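Local coordinates for Lmo0135 protein (Listeria monocytogenes EGD-e, PDB 5ISU) that probably binds peptides outside the cell as the substrate-binding component of an ABC transporter, at residues E274-E287 and E318-V331. Residues are numbered along the deposited sequence; the frame is centred on the assembly and turned at random.
Sequences ELRQALSYALDREE and ETYDQDIAKAKKLV
Y281 and Y320 form a T-shaped aromatic pair beside two nearly antiparallel helices in this family 5 solute-binding protein. Y320 comes from the loop leading into helix 324-331. Helices 274-281 and 324-331 approach to 8.1 Å between axes, with 160° between their directions. A278 and A327 bring the backbones together there, their CA atoms 4.3 Å apart, with A278 CB against A327 O.

The Y281 side chain runs through the middle of the contact. Its CB lies 4.0 Å from A327 CB. CD1 has D321 O at the ring edge, in the ring plane. The other ortho carbon, CD2, touches L330 CD1 at 3.6 Å. L330 sits as a knob among E274, Q277, A278 and Y281. CE2 and CZ meet CD1 of Y320, whose edge points at the Y281 face with the planes 87° apart. The opposite face carries the aliphatic chain of K326, with CD in CH-pi contact. K326 has CG anti to its backbone N (chi1 -174°) and stays extended beyond it. This carries NZ past the ring to the phenol, where it donates to Y281 OH at 3.0 Å. The Y281 ring is thus packed on both faces and bonded at its hydroxyl.

Y320 OH is bonded mainly to A457 O; the link from Q277 NE2 is weak. D323 N donates to Y281 O at 2.8 Å, tying the N-cap residue of helix 324-331 to the backbone of Y281. D323 OD1 in turn accepts from K326 N.

Further along, Q322 NE2 bonds weakly to A282 O, which also accepts from Q363 of helix 351-365. A water lies 2.7 Å from both L283 O and Y320 O. R285 reaches back to the loop: its NH2 donates almost straight to T319 O at 2.9 Å, with that oxygen in the guanidinium plane.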
# COMPACT_ATOMS: atom_id res chain seq x y z
N GLU A 274 18.01 -14.54 -21.12
CA GLU A 274 17.32 -15.59 -21.87
C GLU A 274 16.52 -16.54 -20.96
O GLU A 274 15.35 -16.85 -21.25
CB GLU A 274 18.30 -16.38 -22.76
CG GLU A 274 18.82 -15.64 -24.00
CD GLU A 274 19.78 -14.47 -23.74
OE1 GLU A 274 20.03 -14.11 -22.56
OE2 GLU A 274 20.30 -13.90 -24.73
N LEU A 275 17.13 -16.98 -19.86
CA LEU A 275 16.43 -17.87 -18.94
C LEU A 275 15.23 -17.17 -18.31
O LEU A 275 14.15 -17.75 -18.23
CB LEU A 275 17.35 -18.38 -17.84
CG LEU A 275 16.73 -19.42 -16.89
CD1 LEU A 275 16.12 -20.60 -17.64
CD2 LEU A 275 17.77 -19.90 -15.89
N ARG A 276 15.43 -15.92 -17.88
CA ARG A 276 14.35 -15.14 -17.27
C ARG A 276 13.19 -14.94 -18.24
O ARG A 276 12.02 -14.99 -17.84
CB ARG A 276 14.85 -13.78 -16.75
CG ARG A 276 15.87 -13.88 -15.63
CD ARG A 276 16.03 -12.60 -14.83
NE ARG A 276 16.45 -11.46 -15.65
CZ ARG A 276 17.72 -11.13 -15.91
NH1 ARG A 276 18.74 -11.85 -15.46
NH2 ARG A 276 17.97 -10.05 -16.65
N GLN A 277 13.52 -14.73 -19.51
CA GLN A 277 12.50 -14.55 -20.55
C GLN A 277 11.80 -15.87 -20.84
O GLN A 277 10.58 -15.89 -21.08
CB GLN A 277 13.12 -13.98 -21.82
CG GLN A 277 13.58 -12.54 -21.70
CD GLN A 277 14.28 -12.05 -22.95
OE1 GLN A 277 14.75 -12.84 -23.76
NE2 GLN A 277 14.38 -10.73 -23.11
N ALA A 278 12.55 -16.97 -20.81
CA ALA A 278 11.94 -18.29 -21.02
C ALA A 278 10.90 -18.57 -19.94
O ALA A 278 9.82 -19.08 -20.23
CB ALA A 278 13.01 -19.37 -21.02
N LEU A 279 11.21 -18.19 -18.69
CA LEU A 279 10.33 -18.42 -17.54
C LEU A 279 9.15 -17.44 -17.50
O LEU A 279 8.30 -17.53 -16.60
CB LEU A 279 11.13 -18.35 -16.24
CG LEU A 279 12.28 -19.34 -16.07
CD1 LEU A 279 13.08 -19.05 -14.81
CD2 LEU A 279 11.80 -20.79 -16.08
N SER A 280 9.14 -16.49 -18.43
CA SER A 280 8.04 -15.54 -18.56
C SER A 280 7.13 -16.06 -19.69
O SER A 280 5.89 -16.17 -19.53
CB SER A 280 8.56 -14.13 -18.88
OG SER A 280 9.46 -13.70 -17.88
N TYR A 281 7.74 -16.35 -20.83
CA TYR A 281 7.01 -16.89 -21.98
C TYR A 281 6.28 -18.21 -21.71
O TYR A 281 5.39 -18.57 -22.46
CB TYR A 281 7.96 -17.13 -23.17
CG TYR A 281 8.28 -15.90 -23.99
CD1 TYR A 281 7.29 -15.28 -24.75
CD2 TYR A 281 9.59 -15.44 -24.10
CE1 TYR A 281 7.58 -14.18 -25.54
CE2 TYR A 281 9.89 -14.34 -24.91
CZ TYR A 281 8.88 -13.72 -25.62
OH TYR A 281 9.18 -12.64 -26.41
N ALA A 282 6.69 -18.95 -20.69
CA ALA A 282 6.02 -20.20 -20.37
C ALA A 282 4.68 -19.99 -19.65
O ALA A 282 3.89 -20.93 -19.52
CB ALA A 282 6.92 -21.07 -19.50
N LEU A 283 4.41 -18.75 -19.23
CA LEU A 283 3.23 -18.45 -18.42
C LEU A 283 2.14 -17.67 -19.14
O LEU A 283 2.39 -17.00 -20.13
CB LEU A 283 3.68 -17.64 -17.20
CG LEU A 283 4.84 -18.22 -16.37
CD1 LEU A 283 5.27 -17.24 -15.29
CD2 LEU A 283 4.46 -19.56 -15.76
N ASP A 284 0.92 -17.79 -18.60
CA ASP A 284 -0.27 -17.06 -19.10
C ASP A 284 -1.05 -16.48 -17.93
O ASP A 284 -1.61 -17.20 -17.10
CB ASP A 284 -1.20 -17.94 -19.93
CG ASP A 284 -2.49 -17.21 -20.32
OD1 ASP A 284 -3.37 -17.02 -19.45
OD2 ASP A 284 -2.63 -16.84 -21.49
N ARG A 285 -1.13 -15.16 -17.91
CA ARG A 285 -1.78 -14.44 -16.83
C ARG A 285 -3.23 -14.79 -16.51
O ARG A 285 -3.55 -14.92 -15.34
CB ARG A 285 -1.64 -12.94 -17.06
CG ARG A 285 -0.21 -12.48 -16.85
CD ARG A 285 -0.01 -11.02 -17.15
NE ARG A 285 1.36 -10.63 -16.85
CZ ARG A 285 2.40 -10.69 -17.71
NH1 ARG A 285 3.61 -10.31 -17.32
NH2 ARG A 285 2.24 -11.14 -18.95
N GLU A 286 -4.10 -14.91 -17.52
CA GLU A 286 -5.52 -15.26 -17.25
C GLU A 286 -5.63 -16.61 -16.55
O GLU A 286 -6.49 -16.79 -15.70
CB GLU A 286 -6.39 -15.22 -18.50
CG GLU A 286 -6.53 -13.82 -19.07
CD GLU A 286 -7.69 -13.65 -20.06
OE1 GLU A 286 -7.77 -12.54 -20.63
OE2 GLU A 286 -8.52 -14.58 -20.26
N GLU A 287 -4.74 -17.53 -16.91
CA GLU A 287 -4.71 -18.85 -16.27
C GLU A 287 -4.23 -18.75 -14.82
O GLU A 287 -4.80 -19.41 -13.94
CB GLU A 287 -3.81 -19.82 -17.06
CG GLU A 287 -4.39 -20.24 -18.41
CD GLU A 287 -3.56 -21.30 -19.13
OE1 GLU A 287 -2.36 -21.52 -18.80
OE2 GLU A 287 -4.13 -21.92 -20.04
N GLU A 318 6.82 -4.83 -22.73
CA GLU A 318 6.86 -6.23 -23.12
C GLU A 318 6.22 -7.08 -22.01
O GLU A 318 6.52 -6.88 -20.83
CB GLU A 318 8.30 -6.70 -23.41
CG GLU A 318 8.40 -8.17 -23.83
CD GLU A 318 7.47 -8.53 -24.99
OE1 GLU A 318 7.39 -7.75 -25.97
OE2 GLU A 318 6.82 -9.61 -24.91
N THR A 319 5.33 -8.00 -22.39
CA THR A 319 4.63 -8.84 -21.44
C THR A 319 4.89 -10.33 -21.60
O THR A 319 4.42 -11.12 -20.79
CB THR A 319 3.11 -8.54 -21.41
OG1 THR A 319 2.57 -8.56 -22.73
CG2 THR A 319 2.88 -7.19 -20.83
N TYR A 320 5.66 -10.71 -22.62
CA TYR A 320 6.03 -12.11 -22.84
C TYR A 320 4.83 -13.02 -22.88
O TYR A 320 4.76 -13.99 -22.13
CB TYR A 320 7.00 -12.58 -21.74
CG TYR A 320 8.22 -11.72 -21.65
CD1 TYR A 320 9.28 -11.93 -22.51
CD2 TYR A 320 8.31 -10.68 -20.73
CE1 TYR A 320 10.40 -11.14 -22.47
CE2 TYR A 320 9.45 -9.89 -20.67
CZ TYR A 320 10.50 -10.14 -21.56
OH TYR A 320 11.65 -9.41 -21.57
N ASP A 321 3.88 -12.70 -23.76
CA ASP A 321 2.64 -13.50 -23.86
C ASP A 321 2.99 -14.95 -24.17
O ASP A 321 3.89 -15.22 -24.95
CB ASP A 321 1.69 -12.88 -24.88
CG ASP A 321 1.31 -11.45 -24.51
OD1 ASP A 321 2.23 -10.61 -24.38
OD2 ASP A 321 0.11 -11.17 -24.36
N GLN A 322 2.25 -15.87 -23.55
CA GLN A 322 2.57 -17.31 -23.61
C GLN A 322 2.98 -17.84 -24.99
O GLN A 322 2.24 -17.70 -25.96
CB GLN A 322 1.43 -18.16 -23.05
CG GLN A 322 1.85 -19.54 -22.57
CD GLN A 322 0.68 -20.36 -22.03
OE1 GLN A 322 -0.31 -20.57 -22.72
NE2 GLN A 322 0.81 -20.84 -20.80
N ASP A 323 4.20 -18.39 -25.04
CA ASP A 323 4.77 -19.01 -26.23
C ASP A 323 5.74 -20.09 -25.72
O ASP A 323 6.93 -19.84 -25.50
CB ASP A 323 5.48 -17.97 -27.10
CG ASP A 323 5.84 -18.50 -28.48
OD1 ASP A 323 5.97 -19.74 -28.69
OD2 ASP A 323 6.02 -17.65 -29.38
N ILE A 324 5.19 -21.27 -25.48
CA ILE A 324 5.96 -22.40 -24.98
C ILE A 324 7.06 -22.81 -25.97
O ILE A 324 8.17 -23.15 -25.56
CB ILE A 324 5.01 -23.55 -24.58
CG1 ILE A 324 4.24 -23.13 -23.32
CG2 ILE A 324 5.79 -24.84 -24.30
CD1 ILE A 324 3.06 -24.01 -22.96
N ALA A 325 6.76 -22.75 -27.27
CA ALA A 325 7.78 -23.10 -28.28
C ALA A 325 8.98 -22.15 -28.20
O ALA A 325 10.14 -22.60 -28.22
CB ALA A 325 7.18 -23.12 -29.68
N LYS A 326 8.71 -20.85 -28.09
CA LYS A 326 9.79 -19.87 -27.99
C LYS A 326 10.51 -20.01 -26.66
O LYS A 326 11.71 -19.77 -26.57
CB LYS A 326 9.27 -18.44 -28.16
CG LYS A 326 10.38 -17.41 -28.20
CD LYS A 326 9.85 -16.02 -28.46
CE LYS A 326 10.98 -15.02 -28.65
NZ LYS A 326 10.48 -13.64 -28.90
N ALA A 327 9.76 -20.39 -25.62
CA ALA A 327 10.35 -20.60 -24.31
C ALA A 327 11.37 -21.72 -24.38
O ALA A 327 12.43 -21.62 -23.76
CB ALA A 327 9.30 -20.93 -23.28
N LYS A 328 11.05 -22.79 -25.11
CA LYS A 328 11.98 -23.92 -25.29
C LYS A 328 13.26 -23.45 -25.99
O LYS A 328 14.36 -23.87 -25.64
CB LYS A 328 11.31 -25.10 -26.02
CG LYS A 328 10.33 -25.88 -25.14
CD LYS A 328 9.59 -27.00 -25.88
CE LYS A 328 8.58 -26.46 -26.89
NZ LYS A 328 7.76 -27.50 -27.59
N LYS A 329 13.10 -22.58 -26.98
CA LYS A 329 14.23 -21.97 -27.70
C LYS A 329 15.17 -21.20 -26.76
O LYS A 329 16.38 -21.35 -26.84
CB LYS A 329 13.73 -21.02 -28.81
CG LYS A 329 13.76 -21.57 -30.23
CD LYS A 329 15.14 -21.34 -30.84
CE LYS A 329 15.27 -21.85 -32.27
NZ LYS A 329 15.23 -23.33 -32.36
N LEU A 330 14.59 -20.39 -25.89
CA LEU A 330 15.37 -19.57 -24.96
C LEU A 330 16.09 -20.36 -23.86
O LEU A 330 17.25 -20.05 -23.52
CB LEU A 330 14.49 -18.47 -24.37
CG LEU A 330 14.15 -17.39 -25.41
CD1 LEU A 330 12.89 -16.64 -25.04
CD2 LEU A 330 15.33 -16.44 -25.60
N VAL A 331 15.42 -21.36 -23.30
CA VAL A 331 16.07 -22.17 -22.27
C VAL A 331 17.28 -22.91 -22.89
O VAL A 331 18.29 -23.12 -22.22
CB VAL A 331 15.07 -23.12 -21.54
CG1 VAL A 331 14.34 -24.03 -22.52
CG2 VAL A 331 15.78 -23.94 -20.47
O HOH W 1 3.01 -14.40 -20.16
O HOH W 2 -0.48 -14.92 -22.34